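T-box transcription factor TBX21 (Mus musculus, PDB 5T1J) binds DNA through its T-box domain as a transcription factor that drives Th1 lineage development, activating Th1 genes and repressing the opposing Th2 and Th17 programmes. Local coordinates at residues A[31-36]-A[185-190]; A[22-27]-A[41-46]; A[14-19]-A[49-54]; A[144-149]-A[166-171]. All blocks are in the same frame, centred on the assembly; numbering follows the deposited sequence.

Contact 1. Residues A[31-36]-A[185-190]; sequences QTEMII and AEITQL. With nucleotides of chain F.
The first turn of helix 185-194 comes nearest to the start of strand 33-35 at I187 and E33, whose CA atoms lie 7.3 Å apart, and no hydrogen bond joins the two segments. I187 makes the contact almost alone. Its CD1 reaches out from the helix and settles against the backbone of 31-33: it touches CA of T32 at 3.6 Å and N of E33 at 3.7 Å, with the carbonyl of Q31 beside it. The CG of E33 meets the same I187 CD1 at 4.0 Å, the two side chains crossing obliquely. Beyond CG the E33 chain is extended, which carries the carboxylate past the isoleucine to the turn before the helix; there OE1 accepts a bond from the backbone N of Q183 and OE2 a weak one from the backbone N of N184. These two residues directly follow Y182, which is essential for the interaction with RUNX1. E186 OE1 has its polar partner in ND1 of H30, just after helix 21-29. On the DNA side, T188 holds CG2 anti to the backbone N, so that the methyl and not OG1 meets the phosphate of DT18 of chain F, 3.2 Å from OP1. Around the contact, strand 33-35 pairs in parallel with strand 176-179, W81 of strand 80-84 touches Q31 and E33, and L190 rests on F27 of helix 21-29.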
# COMPACT_ATOMS: atom_id res chain seq x y z
N GLN A 31 -14.51 18.63 16.83
CA GLN A 31 -14.75 17.66 15.73
C GLN A 31 -13.95 17.92 14.42
O GLN A 31 -14.32 18.73 13.57
CB GLN A 31 -16.25 17.56 15.41
CG GLN A 31 -16.91 18.79 14.84
CD GLN A 31 -17.42 19.73 15.89
OE1 GLN A 31 -17.59 19.35 17.06
NE2 GLN A 31 -17.64 20.99 15.50
N THR A 32 -12.91 17.12 14.22
CA THR A 32 -11.87 17.44 13.24
C THR A 32 -12.37 17.45 11.80
O THR A 32 -13.32 16.71 11.47
CB THR A 32 -10.74 16.46 13.35
OG1 THR A 32 -10.61 16.03 14.71
CG2 THR A 32 -9.45 17.11 12.89
N GLU A 33 -11.79 18.31 10.96
CA GLU A 33 -12.26 18.42 9.57
C GLU A 33 -11.08 18.45 8.61
O GLU A 33 -10.24 19.34 8.71
CB GLU A 33 -13.16 19.67 9.34
CG GLU A 33 -14.43 19.73 10.22
CD GLU A 33 -15.44 20.82 9.82
OE1 GLU A 33 -15.23 21.45 8.74
OE2 GLU A 33 -16.45 21.02 10.57
N MET A 34 -11.00 17.47 7.71
CA MET A 34 -9.97 17.45 6.67
C MET A 34 -10.61 17.74 5.31
O MET A 34 -11.68 17.21 4.97
CB MET A 34 -9.22 16.12 6.65
CG MET A 34 -8.59 15.80 7.98
SD MET A 34 -7.27 16.94 8.43
CE MET A 34 -6.64 15.99 9.83
N ILE A 35 -10.00 18.66 4.58
CA ILE A 35 -10.52 19.07 3.30
C ILE A 35 -9.99 18.17 2.20
O ILE A 35 -8.80 17.94 2.10
CB ILE A 35 -10.16 20.52 3.01
CG1 ILE A 35 -10.61 20.91 1.60
CG2 ILE A 35 -8.63 20.75 3.22
CD1 ILE A 35 -10.42 22.41 1.29
N ILE A 36 -10.88 17.65 1.38
CA ILE A 36 -10.52 16.73 0.33
C ILE A 36 -10.75 17.41 -1.01
O ILE A 36 -11.63 18.23 -1.15
CB ILE A 36 -11.33 15.44 0.47
CG1 ILE A 36 -12.80 15.68 0.30
CG2 ILE A 36 -11.17 14.88 1.86
CD1 ILE A 36 -13.31 15.47 -1.09
N ALA A 185 -16.50 27.00 12.24
CA ALA A 185 -15.58 28.10 11.95
C ALA A 185 -14.43 28.21 12.95
O ALA A 185 -13.51 29.01 12.72
CB ALA A 185 -16.37 29.43 11.87
N GLU A 186 -14.53 27.52 14.10
CA GLU A 186 -13.42 27.48 15.07
C GLU A 186 -12.31 26.66 14.48
O GLU A 186 -11.12 26.95 14.69
CB GLU A 186 -13.84 26.94 16.44
CG GLU A 186 -14.18 25.45 16.53
CD GLU A 186 -14.97 25.10 17.81
OE1 GLU A 186 -14.77 25.77 18.87
OE2 GLU A 186 -15.81 24.17 17.73
N ILE A 187 -12.68 25.60 13.74
CA ILE A 187 -11.67 24.72 13.16
C ILE A 187 -10.98 25.46 12.04
O ILE A 187 -9.77 25.60 12.10
CB ILE A 187 -12.26 23.41 12.68
CG1 ILE A 187 -12.07 22.39 13.80
CG2 ILE A 187 -11.59 22.96 11.48
CD1 ILE A 187 -12.46 21.02 13.43
N THR A 188 -11.73 26.04 11.10
CA THR A 188 -11.11 26.96 10.16
C THR A 188 -10.13 27.90 10.85
O THR A 188 -9.04 28.13 10.35
CB THR A 188 -12.12 27.79 9.41
OG1 THR A 188 -13.01 26.92 8.73
CG2 THR A 188 -11.40 28.66 8.39
N GLN A 189 -10.51 28.49 11.97
CA GLN A 189 -9.54 29.29 12.71
C GLN A 189 -8.34 28.45 13.24
O GLN A 189 -7.18 28.81 13.01
CB GLN A 189 -10.21 30.02 13.87
CG GLN A 189 -9.53 31.36 14.21
CD GLN A 189 -9.55 32.37 13.06
OE1 GLN A 189 -8.51 32.67 12.45
NE2 GLN A 189 -10.73 32.95 12.81
N LEU A 190 -8.65 27.36 13.96
CA LEU A 190 -7.64 26.49 14.56
C LEU A 190 -6.54 26.12 13.55
O LEU A 190 -5.33 26.09 13.89
CB LEU A 190 -8.30 25.22 15.09
CG LEU A 190 -9.09 25.33 16.39
CD1 LEU A 190 -9.66 24.00 16.89
CD2 LEU A 190 -8.24 25.98 17.46
P DT F 18 -11.53 30.76 5.34
OP1 DT F 18 -11.73 31.34 6.67
OP2 DT F 18 -12.44 29.66 4.95
O5' DT F 18 -11.71 31.90 4.26
C5' DT F 18 -10.66 32.72 3.96
C4' DT F 18 -11.06 33.68 2.88
O4' DT F 18 -10.51 33.25 1.62
C3' DT F 18 -12.56 33.79 2.69
O3' DT F 18 -12.94 35.14 2.58
C2' DT F 18 -12.82 33.02 1.38
C1' DT F 18 -11.51 33.21 0.63
N1 DT F 18 -11.18 32.05 -0.28
C2 DT F 18 -10.77 32.31 -1.57
O2 DT F 18 -10.62 33.44 -2.02
N3 DT F 18 -10.50 31.20 -2.31
C4 DT F 18 -10.62 29.87 -1.91
O4 DT F 18 -10.35 28.92 -2.67
C5 DT F 18 -11.07 29.68 -0.56
C7 DT F 18 -11.25 28.30 0.00
C6 DT F 18 -11.33 30.76 0.17

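Contact 2. Residues A[22-27]-A[41-46]; sequences LLWSKF and RRMFPF. With nucleotides of chain F.
P45 is the wedge of this contact: its ring enters between W24 and F27, two aromatic side chains of helix 21-29, and lies against a face of each. Over W24 the fit is a CH-pi contact, with P45 CD 4.1 Å from the centroid of the six-membered ring and only 10° off its normal, while P45 CG lies over the middle of the indole, nearest CD2. The same CG is 3.9 Å from CD2 of F27, and P45 CD lies over that phenyl ring, offset toward its rim. The peptide bond before P45 is cis. L23 CD2 adds a methyl against P45 CB at 3.9 Å. At the rim of the indole, near its plane, M43 CE meets W24 CH2 at 3.9 Å. F44, directly before P45, holds CG anti to the backbone N (chi1 -164°), which carries its ring to F27, CE2 lying 4.1 Å from F27 CZ. No hydrogen bond crosses between the segments; the side-chain contacts are apolar. The strand end of 41-46 faces DNA instead: R41 NH2 donates to N7 of DG17 of chain F at 3.3 Å, a major-groove atom, and R42 NH2 makes a weak bond of 2.8 Å to the phosphate oxygen OP1 of DG15 of chain F. Strand 33-35 contributes M34 next to W24, M43 and P45, strand 120-122 pairs with R41 through L121, and helix 185-194 places N194 against L23 and F44.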
# COMPACT_ATOMS: atom_id res chain seq x y z
N LEU A 22 -0.86 17.27 21.67
CA LEU A 22 -1.72 18.37 22.08
C LEU A 22 -2.52 18.89 20.88
O LEU A 22 -3.71 19.14 21.00
CB LEU A 22 -0.91 19.49 22.77
CG LEU A 22 0.41 20.10 22.26
CD1 LEU A 22 0.17 21.27 21.28
CD2 LEU A 22 1.32 20.53 23.43
N LEU A 23 -1.88 19.00 19.72
CA LEU A 23 -2.51 19.64 18.55
C LEU A 23 -3.70 18.83 18.10
O LEU A 23 -4.74 19.37 17.65
CB LEU A 23 -1.52 19.75 17.39
CG LEU A 23 -1.38 21.14 16.77
CD1 LEU A 23 -0.66 22.10 17.74
CD2 LEU A 23 -0.67 21.04 15.43
N TRP A 24 -3.56 17.52 18.24
CA TRP A 24 -4.63 16.63 17.83
C TRP A 24 -5.82 16.80 18.78
O TRP A 24 -6.97 16.78 18.36
CB TRP A 24 -4.12 15.19 17.79
CG TRP A 24 -3.59 14.71 16.45
CD1 TRP A 24 -2.29 14.36 16.12
CD2 TRP A 24 -4.36 14.49 15.26
NE1 TRP A 24 -2.23 13.94 14.81
CE2 TRP A 24 -3.49 14.00 14.26
CE3 TRP A 24 -5.71 14.64 14.95
CZ2 TRP A 24 -3.94 13.69 12.97
CZ3 TRP A 24 -6.14 14.31 13.65
CH2 TRP A 24 -5.26 13.85 12.69
N SER A 25 -5.56 17.01 20.06
CA SER A 25 -6.65 17.18 21.01
C SER A 25 -7.44 18.50 20.80
O SER A 25 -8.67 18.50 20.89
CB SER A 25 -6.09 17.08 22.42
OG SER A 25 -5.61 15.76 22.60
N LYS A 26 -6.72 19.61 20.61
CA LYS A 26 -7.28 20.90 20.19
C LYS A 26 -8.19 20.72 18.98
O LYS A 26 -9.27 21.25 18.92
CB LYS A 26 -6.17 21.87 19.77
CG LYS A 26 -5.18 22.21 20.83
CD LYS A 26 -4.11 23.13 20.26
CE LYS A 26 -3.02 23.42 21.31
NZ LYS A 26 -1.85 24.19 20.77
N PHE A 27 -7.74 19.98 17.99
CA PHE A 27 -8.56 19.84 16.80
C PHE A 27 -9.67 18.84 17.06
O PHE A 27 -10.70 18.87 16.37
CB PHE A 27 -7.70 19.42 15.60
CG PHE A 27 -7.08 20.57 14.87
CD1 PHE A 27 -7.74 21.17 13.81
CD2 PHE A 27 -5.86 21.08 15.26
CE1 PHE A 27 -7.18 22.25 13.13
CE2 PHE A 27 -5.30 22.17 14.58
CZ PHE A 27 -5.97 22.75 13.51
N ARG A 41 -5.14 16.95 -1.19
CA ARG A 41 -4.94 17.85 -0.08
C ARG A 41 -4.29 17.08 1.05
O ARG A 41 -4.73 15.96 1.38
CB ARG A 41 -6.26 18.46 0.38
CG ARG A 41 -6.12 19.82 0.97
CD ARG A 41 -6.04 20.91 -0.11
NE ARG A 41 -6.43 22.22 0.45
CZ ARG A 41 -6.48 23.35 -0.25
NH1 ARG A 41 -6.14 23.35 -1.55
NH2 ARG A 41 -6.85 24.47 0.35
N ARG A 42 -3.24 17.65 1.64
CA ARG A 42 -2.58 16.91 2.70
C ARG A 42 -3.27 17.18 4.00
O ARG A 42 -3.72 18.28 4.24
CB ARG A 42 -1.12 17.28 2.77
CG ARG A 42 -0.91 18.73 2.39
CD ARG A 42 0.52 19.10 2.56
NE ARG A 42 1.24 18.75 1.37
CZ ARG A 42 2.54 18.94 1.22
NH1 ARG A 42 3.22 19.49 2.21
NH2 ARG A 42 3.14 18.59 0.08
N MET A 43 -3.34 16.16 4.83
CA MET A 43 -3.79 16.30 6.20
C MET A 43 -3.15 17.40 7.04
O MET A 43 -1.95 17.72 6.91
CB MET A 43 -3.60 14.98 6.92
CG MET A 43 -4.59 13.95 6.50
SD MET A 43 -4.34 12.39 7.34
CE MET A 43 -4.13 13.04 9.00
N PHE A 44 -3.98 17.95 7.92
CA PHE A 44 -3.54 18.87 8.98
C PHE A 44 -4.46 18.69 10.15
O PHE A 44 -5.64 18.88 10.00
CB PHE A 44 -3.56 20.31 8.49
CG PHE A 44 -2.78 21.23 9.35
CD1 PHE A 44 -1.63 21.82 8.87
CD2 PHE A 44 -3.16 21.48 10.68
CE1 PHE A 44 -0.88 22.69 9.68
CE2 PHE A 44 -2.39 22.37 11.51
CZ PHE A 44 -1.27 22.96 11.00
N PRO A 45 -3.93 18.38 11.34
CA PRO A 45 -2.50 18.22 11.61
C PRO A 45 -2.03 16.80 11.25
O PRO A 45 -2.31 15.84 11.97
CB PRO A 45 -2.42 18.49 13.12
CG PRO A 45 -3.82 18.14 13.65
CD PRO A 45 -4.74 17.95 12.48
N PHE A 46 -1.23 16.70 10.19
CA PHE A 46 -0.90 15.41 9.61
C PHE A 46 -0.30 14.39 10.59
O PHE A 46 0.63 14.68 11.32
CB PHE A 46 0.08 15.60 8.43
CG PHE A 46 1.18 16.62 8.67
CD1 PHE A 46 2.11 16.43 9.69
CD2 PHE A 46 1.34 17.71 7.81
CE1 PHE A 46 3.15 17.34 9.90
CE2 PHE A 46 2.39 18.61 8.00
CZ PHE A 46 3.29 18.42 9.06
P DG F 15 1.35 20.62 -2.88
OP1 DG F 15 1.86 19.36 -2.32
OP2 DG F 15 0.33 20.62 -3.96
O5' DG F 15 0.83 21.37 -1.58
C5' DG F 15 1.71 21.49 -0.49
C4' DG F 15 1.32 22.66 0.35
O4' DG F 15 1.49 23.85 -0.41
C3' DG F 15 -0.11 22.64 0.81
O3' DG F 15 -0.17 23.04 2.17
C2' DG F 15 -0.77 23.65 -0.12
C1' DG F 15 0.36 24.63 -0.29
N9 DG F 15 0.33 25.39 -1.52
C8 DG F 15 0.53 24.89 -2.77
N7 DG F 15 0.47 25.79 -3.70
C5 DG F 15 0.18 26.96 -3.03
C6 DG F 15 -0.02 28.25 -3.52
O6 DG F 15 0.03 28.63 -4.71
N1 DG F 15 -0.31 29.16 -2.49
C2 DG F 15 -0.38 28.83 -1.15
N2 DG F 15 -0.65 29.82 -0.30
N3 DG F 15 -0.20 27.60 -0.68
C4 DG F 15 0.08 26.73 -1.67
P DT F 16 -1.33 22.46 3.11
OP1 DT F 16 -0.66 21.83 4.28
OP2 DT F 16 -2.27 21.65 2.31
O5' DT F 16 -2.10 23.77 3.61
C5' DT F 16 -2.31 24.86 2.73
C4' DT F 16 -3.05 25.98 3.44
O4' DT F 16 -2.77 27.22 2.74
C3' DT F 16 -4.54 25.78 3.44
O3' DT F 16 -5.15 25.99 4.69
C2' DT F 16 -5.06 26.78 2.42
C1' DT F 16 -3.94 27.80 2.24
N1 DT F 16 -3.76 28.08 0.79
C2 DT F 16 -3.85 29.36 0.32
O2 DT F 16 -3.96 30.33 1.04
N3 DT F 16 -3.75 29.48 -1.05
C4 DT F 16 -3.60 28.43 -1.98
O4 DT F 16 -3.52 28.62 -3.20
C5 DT F 16 -3.55 27.11 -1.41
C7 DT F 16 -3.40 25.92 -2.29
C6 DT F 16 -3.64 27.00 -0.08
P DG F 17 -6.66 25.48 4.89
OP1 DG F 17 -6.87 24.84 6.20
OP2 DG F 17 -7.01 24.72 3.69
O5' DG F 17 -7.54 26.81 4.70
C5' DG F 17 -7.38 27.91 5.54
C4' DG F 17 -7.94 29.17 4.88
O4' DG F 17 -7.33 29.40 3.60
C3' DG F 17 -9.46 29.19 4.67
O3' DG F 17 -9.97 30.42 5.27
C2' DG F 17 -9.64 29.16 3.15
C1' DG F 17 -8.32 29.71 2.64
N9 DG F 17 -7.90 29.17 1.35
C8 DG F 17 -7.61 27.86 1.06
N7 DG F 17 -7.24 27.66 -0.17
C5 DG F 17 -7.29 28.92 -0.74
C6 DG F 17 -7.01 29.32 -2.07
O6 DG F 17 -6.64 28.62 -3.01
N1 DG F 17 -7.18 30.69 -2.25
C2 DG F 17 -7.59 31.57 -1.26
N2 DG F 17 -7.70 32.85 -1.63
N3 DG F 17 -7.87 31.20 -0.01
C4 DG F 17 -7.70 29.87 0.17

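Contact 3. Residues A[14-19]-A[49-54]; sequences LRVALS and FTVAGL
V16, F49 and V51 form the apolar centre, all on one face of the small antiparallel sheet. V16 CG1 lies over a face of the F49 ring, 4.0 Å from its centroid and 25° off the normal, while its other methyl, CG2, meets CG2 of V51 at 3.8 Å. L18 reaches the same phenyl from a different direction: its CD1 is in the ring plane at the edge, 3.6 Å from F49 CD2, and the two side chains cross at about a right angle. The first torsion of F49, with CG between the backbone N and the carbonyl carbon (chi1 44°), places the ring with one face to V16 and an edge to L18.

Outward from this patch the main chains take over. Strands 16-18 and 49-51 run antiparallel at 162°, with V16 and V51 as a non-hydrogen-bonded pair and A17 with T50 as the hydrogen-bonded one. T50 N donates to A17 O at 3.3 Å, and the return bond from A17 N to T50 O, 2.9 Å, is weak. A52 N gives a further bond to R15 O at 2.6 Å. The R15 end is exposed: CB of R15 lies 4.1 Å from CB of A52, while the rest of the arginine leads away. G53, with its positive phi, passes close to the backbone of L14.

Strand 48-51 is the middle strand, with F49 bonded through its backbone to V114 on the far side. V51 packs on W109 of helix 106-111 and M62 of strand 59-70, and the F49 ring meets that of F171.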
# COMPACT_ATOMS: atom_id res chain seq x y z
N LEU A 14 6.92 -2.43 21.63
CA LEU A 14 5.73 -2.03 20.87
C LEU A 14 5.26 -0.59 21.10
O LEU A 14 4.12 -0.26 20.76
CB LEU A 14 4.52 -2.92 21.21
CG LEU A 14 4.53 -4.41 21.45
CD1 LEU A 14 3.98 -4.58 22.86
CD2 LEU A 14 3.67 -5.13 20.46
N ARG A 15 6.09 0.28 21.67
CA ARG A 15 5.57 1.57 22.11
C ARG A 15 5.48 2.62 21.01
O ARG A 15 6.50 3.12 20.55
CB ARG A 15 6.42 2.14 23.24
CG ARG A 15 6.44 1.32 24.49
CD ARG A 15 7.18 2.07 25.57
NE ARG A 15 7.54 1.20 26.67
CZ ARG A 15 7.57 1.56 27.95
NH1 ARG A 15 7.22 2.80 28.31
NH2 ARG A 15 7.93 0.68 28.88
N VAL A 16 4.26 2.96 20.60
CA VAL A 16 4.07 4.04 19.64
C VAL A 16 3.25 5.18 20.24
O VAL A 16 2.01 5.12 20.41
CB VAL A 16 3.42 3.56 18.35
CG1 VAL A 16 3.11 4.74 17.44
CG2 VAL A 16 4.33 2.54 17.65
N ALA A 17 3.97 6.25 20.55
CA ALA A 17 3.38 7.42 21.13
C ALA A 17 3.00 8.38 20.01
O ALA A 17 3.35 8.15 18.86
CB ALA A 17 4.35 8.08 22.11
N LEU A 18 2.23 9.41 20.33
CA LEU A 18 1.87 10.43 19.35
C LEU A 18 2.53 11.78 19.64
O LEU A 18 2.49 12.27 20.78
CB LEU A 18 0.36 10.60 19.31
CG LEU A 18 -0.24 11.67 18.39
CD1 LEU A 18 0.17 11.45 16.96
CD2 LEU A 18 -1.76 11.64 18.47
N SER A 19 3.10 12.38 18.61
CA SER A 19 3.58 13.76 18.69
C SER A 19 2.50 14.62 18.02
O SER A 19 1.62 14.07 17.35
CB SER A 19 4.94 13.94 18.03
OG SER A 19 5.37 15.29 18.14
N PHE A 49 4.32 10.82 14.42
CA PHE A 49 4.67 10.47 15.78
C PHE A 49 5.99 9.74 16.02
O PHE A 49 6.98 9.96 15.32
CB PHE A 49 3.51 9.68 16.39
CG PHE A 49 2.93 8.62 15.49
CD1 PHE A 49 3.71 7.59 14.99
CD2 PHE A 49 1.55 8.63 15.21
CE1 PHE A 49 3.14 6.62 14.19
CE2 PHE A 49 0.97 7.64 14.41
CZ PHE A 49 1.77 6.65 13.91
N THR A 50 6.00 8.94 17.08
CA THR A 50 7.22 8.37 17.63
C THR A 50 7.02 6.91 17.99
O THR A 50 5.94 6.50 18.45
CB THR A 50 7.70 9.19 18.84
OG1 THR A 50 8.19 10.44 18.36
CG2 THR A 50 8.83 8.50 19.59
N VAL A 51 8.07 6.12 17.76
CA VAL A 51 8.00 4.67 17.85
C VAL A 51 9.14 4.10 18.67
O VAL A 51 10.26 4.62 18.65
CB VAL A 51 7.99 4.06 16.44
CG1 VAL A 51 9.16 4.59 15.63
CG2 VAL A 51 7.96 2.55 16.49
N ALA A 52 8.83 3.05 19.42
CA ALA A 52 9.81 2.32 20.22
C ALA A 52 9.37 0.87 20.41
O ALA A 52 8.23 0.50 20.09
CB ALA A 52 10.03 3.01 21.57
N GLY A 53 10.29 0.05 20.91
CA GLY A 53 10.02 -1.34 21.20
C GLY A 53 10.47 -2.25 20.07
O GLY A 53 10.14 -3.44 20.03
N LEU A 54 11.23 -1.68 19.15
CA LEU A 54 11.71 -2.43 18.00
C LEU A 54 13.23 -2.71 18.13
O LEU A 54 13.91 -2.07 18.94
CB LEU A 54 11.30 -1.66 16.73
CG LEU A 54 11.80 -0.23 16.50
CD1 LEU A 54 13.26 -0.35 16.08
CD2 LEU A 54 10.98 0.58 15.49

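Contact 4. Residues A[144-149]-A[166-171]; sequences QPRLHI and THVFTF
Backbone bonds between L147 and F169 hold the middle of this strand pair. F169 N donates to L147 O at 2.6 Å and L147 N returns a weak bond to F169 O, while farther along I149 N is satisfied by H167 O at 3.2 Å. A side chain extends the ladder at its other end: Q144, its chain stretched out with CG anti to the backbone N (chi1 163°), places NE2 2.9 Å from F171 O. The N-H points almost straight at that oxygen (176°), which lies in the plane of the Q144 amide, although the donor approaches from well above the carbonyl plane of F171.

R146 and H148 share a face with V168 and T170, but their polar ends turn to strand 59-70. R146 NH2 forms a salt bridge with D65 OD2, leaving the arginine's carbon chain for this contact: its CG touches T170 CG2 at 3.4 Å and its CD meets V168 CG1 at 3.8 Å. H148 ND1 bonds to F63 O and its ring stacks on F63. V168 CG2 fills in at the edge of the imidazole, 3.3 Å from H148 CD2.

With 144-149 and 168-170 at 155° to each other, the pair makes a twisted antiparallel ladder in which alternate residues face opposite sides. Such ladders build the immunoglobulin-like beta framework of the T-box domain, a member of the p53-like group.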
# COMPACT_ATOMS: atom_id res chain seq x y z
N GLN A 144 -10.99 7.35 10.14
CA GLN A 144 -10.03 7.28 11.23
C GLN A 144 -8.68 6.74 10.76
O GLN A 144 -8.58 5.60 10.27
CB GLN A 144 -10.57 6.43 12.36
CG GLN A 144 -9.50 5.98 13.33
CD GLN A 144 -10.08 5.23 14.47
OE1 GLN A 144 -10.95 4.38 14.28
NE2 GLN A 144 -9.62 5.53 15.68
N PRO A 145 -7.64 7.57 10.90
CA PRO A 145 -6.27 7.16 10.58
C PRO A 145 -5.88 6.02 11.50
O PRO A 145 -6.20 6.04 12.70
CB PRO A 145 -5.46 8.41 10.87
CG PRO A 145 -6.41 9.53 10.62
CD PRO A 145 -7.72 9.01 11.16
N ARG A 146 -5.16 5.07 10.93
CA ARG A 146 -4.76 3.86 11.60
C ARG A 146 -3.39 3.44 11.03
O ARG A 146 -3.28 3.35 9.81
CB ARG A 146 -5.83 2.79 11.37
CG ARG A 146 -5.60 1.50 12.11
CD ARG A 146 -6.70 0.51 11.81
NE ARG A 146 -6.76 0.20 10.38
CZ ARG A 146 -7.53 -0.74 9.83
NH1 ARG A 146 -8.32 -1.49 10.59
NH2 ARG A 146 -7.52 -0.93 8.52
N LEU A 147 -2.37 3.18 11.86
CA LEU A 147 -1.05 2.74 11.31
C LEU A 147 -0.53 1.40 11.79
O LEU A 147 -0.57 1.09 12.98
CB LEU A 147 0.05 3.78 11.58
CG LEU A 147 1.54 3.41 11.59
CD1 LEU A 147 2.40 4.59 11.21
CD2 LEU A 147 1.98 2.95 12.99
N HIS A 148 0.05 0.66 10.85
CA HIS A 148 0.52 -0.68 11.14
C HIS A 148 1.99 -0.78 10.99
O HIS A 148 2.61 -0.05 10.21
CB HIS A 148 -0.12 -1.66 10.18
CG HIS A 148 -1.35 -1.12 9.55
ND1 HIS A 148 -1.30 -0.14 8.59
CD2 HIS A 148 -2.66 -1.37 9.77
CE1 HIS A 148 -2.53 0.17 8.22
NE2 HIS A 148 -3.37 -0.56 8.92
N ILE A 149 2.53 -1.74 11.70
CA ILE A 149 3.93 -2.05 11.56
C ILE A 149 4.06 -3.56 11.38
O ILE A 149 4.04 -4.34 12.33
CB ILE A 149 4.75 -1.50 12.74
CG1 ILE A 149 4.22 -1.97 14.09
CG2 ILE A 149 4.68 -0.01 12.74
CD1 ILE A 149 5.15 -1.62 15.24
N THR A 166 1.87 -9.85 13.11
CA THR A 166 0.46 -9.53 13.08
C THR A 166 0.11 -8.19 13.77
O THR A 166 -0.59 -8.20 14.78
CB THR A 166 -0.34 -10.68 13.76
OG1 THR A 166 0.23 -11.96 13.42
CG2 THR A 166 -1.81 -10.63 13.40
N HIS A 167 0.55 -7.04 13.25
CA HIS A 167 0.47 -5.80 14.06
C HIS A 167 -0.08 -4.51 13.42
O HIS A 167 0.38 -4.08 12.36
CB HIS A 167 1.83 -5.49 14.69
CG HIS A 167 2.04 -6.23 15.97
ND1 HIS A 167 1.68 -5.70 17.19
CD2 HIS A 167 2.55 -7.45 16.23
CE1 HIS A 167 1.96 -6.58 18.15
NE2 HIS A 167 2.50 -7.64 17.59
N VAL A 168 -1.03 -3.90 14.13
CA VAL A 168 -1.80 -2.71 13.71
C VAL A 168 -2.06 -1.71 14.86
O VAL A 168 -2.46 -2.12 15.94
CB VAL A 168 -3.17 -3.16 13.13
CG1 VAL A 168 -4.12 -1.96 12.98
CG2 VAL A 168 -2.98 -3.90 11.81
N PHE A 169 -1.87 -0.40 14.65
CA PHE A 169 -2.21 0.58 15.70
C PHE A 169 -3.26 1.62 15.25
O PHE A 169 -3.23 2.06 14.10
CB PHE A 169 -0.96 1.35 16.17
CG PHE A 169 -0.16 0.65 17.23
CD1 PHE A 169 -0.46 -0.65 17.62
CD2 PHE A 169 0.88 1.30 17.88
CE1 PHE A 169 0.29 -1.30 18.60
CE2 PHE A 169 1.63 0.66 18.86
CZ PHE A 169 1.33 -0.64 19.22
N THR A 170 -4.17 2.00 16.15
CA THR A 170 -5.27 2.94 15.84
C THR A 170 -5.15 4.15 16.77
O THR A 170 -4.69 3.97 17.89
CB THR A 170 -6.69 2.34 16.08
OG1 THR A 170 -6.88 2.07 17.48
CG2 THR A 170 -6.91 1.06 15.27
N PHE A 171 -5.54 5.34 16.33
CA PHE A 171 -5.67 6.52 17.23
C PHE A 171 -7.07 7.08 17.12
O PHE A 171 -7.51 7.43 16.02
CB PHE A 171 -4.68 7.63 16.88
CG PHE A 171 -3.30 7.42 17.44
CD1 PHE A 171 -2.37 8.43 17.38
CD2 PHE A 171 -2.93 6.20 18.01
CE1 PHE A 171 -1.09 8.21 17.87
CE2 PHE A 171 -1.65 5.99 18.51
CZ PHE A 171 -0.73 7.00 18.44

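From the N terminus, contact 3 is the first to open and closes at 49-54, bringing strands 16-18 and 48-51 together. Contact 2 nests inside that loop, folding 41-46 back onto helix 21-29, and W24 packs on L18 where the two meet. Contact 1 starts within both loops, at 31-36, but closes only at 185-190, so it crosses contacts 2 and 3 and ties the beginning of the domain to its C-terminal helix beside the DNA. Contact 4 lies wholly inside the long loop of contact 1 and follows contact 3 in series; nevertheless they touch, F169 against V16 and F171 against L18, joining the small sheet to the large one.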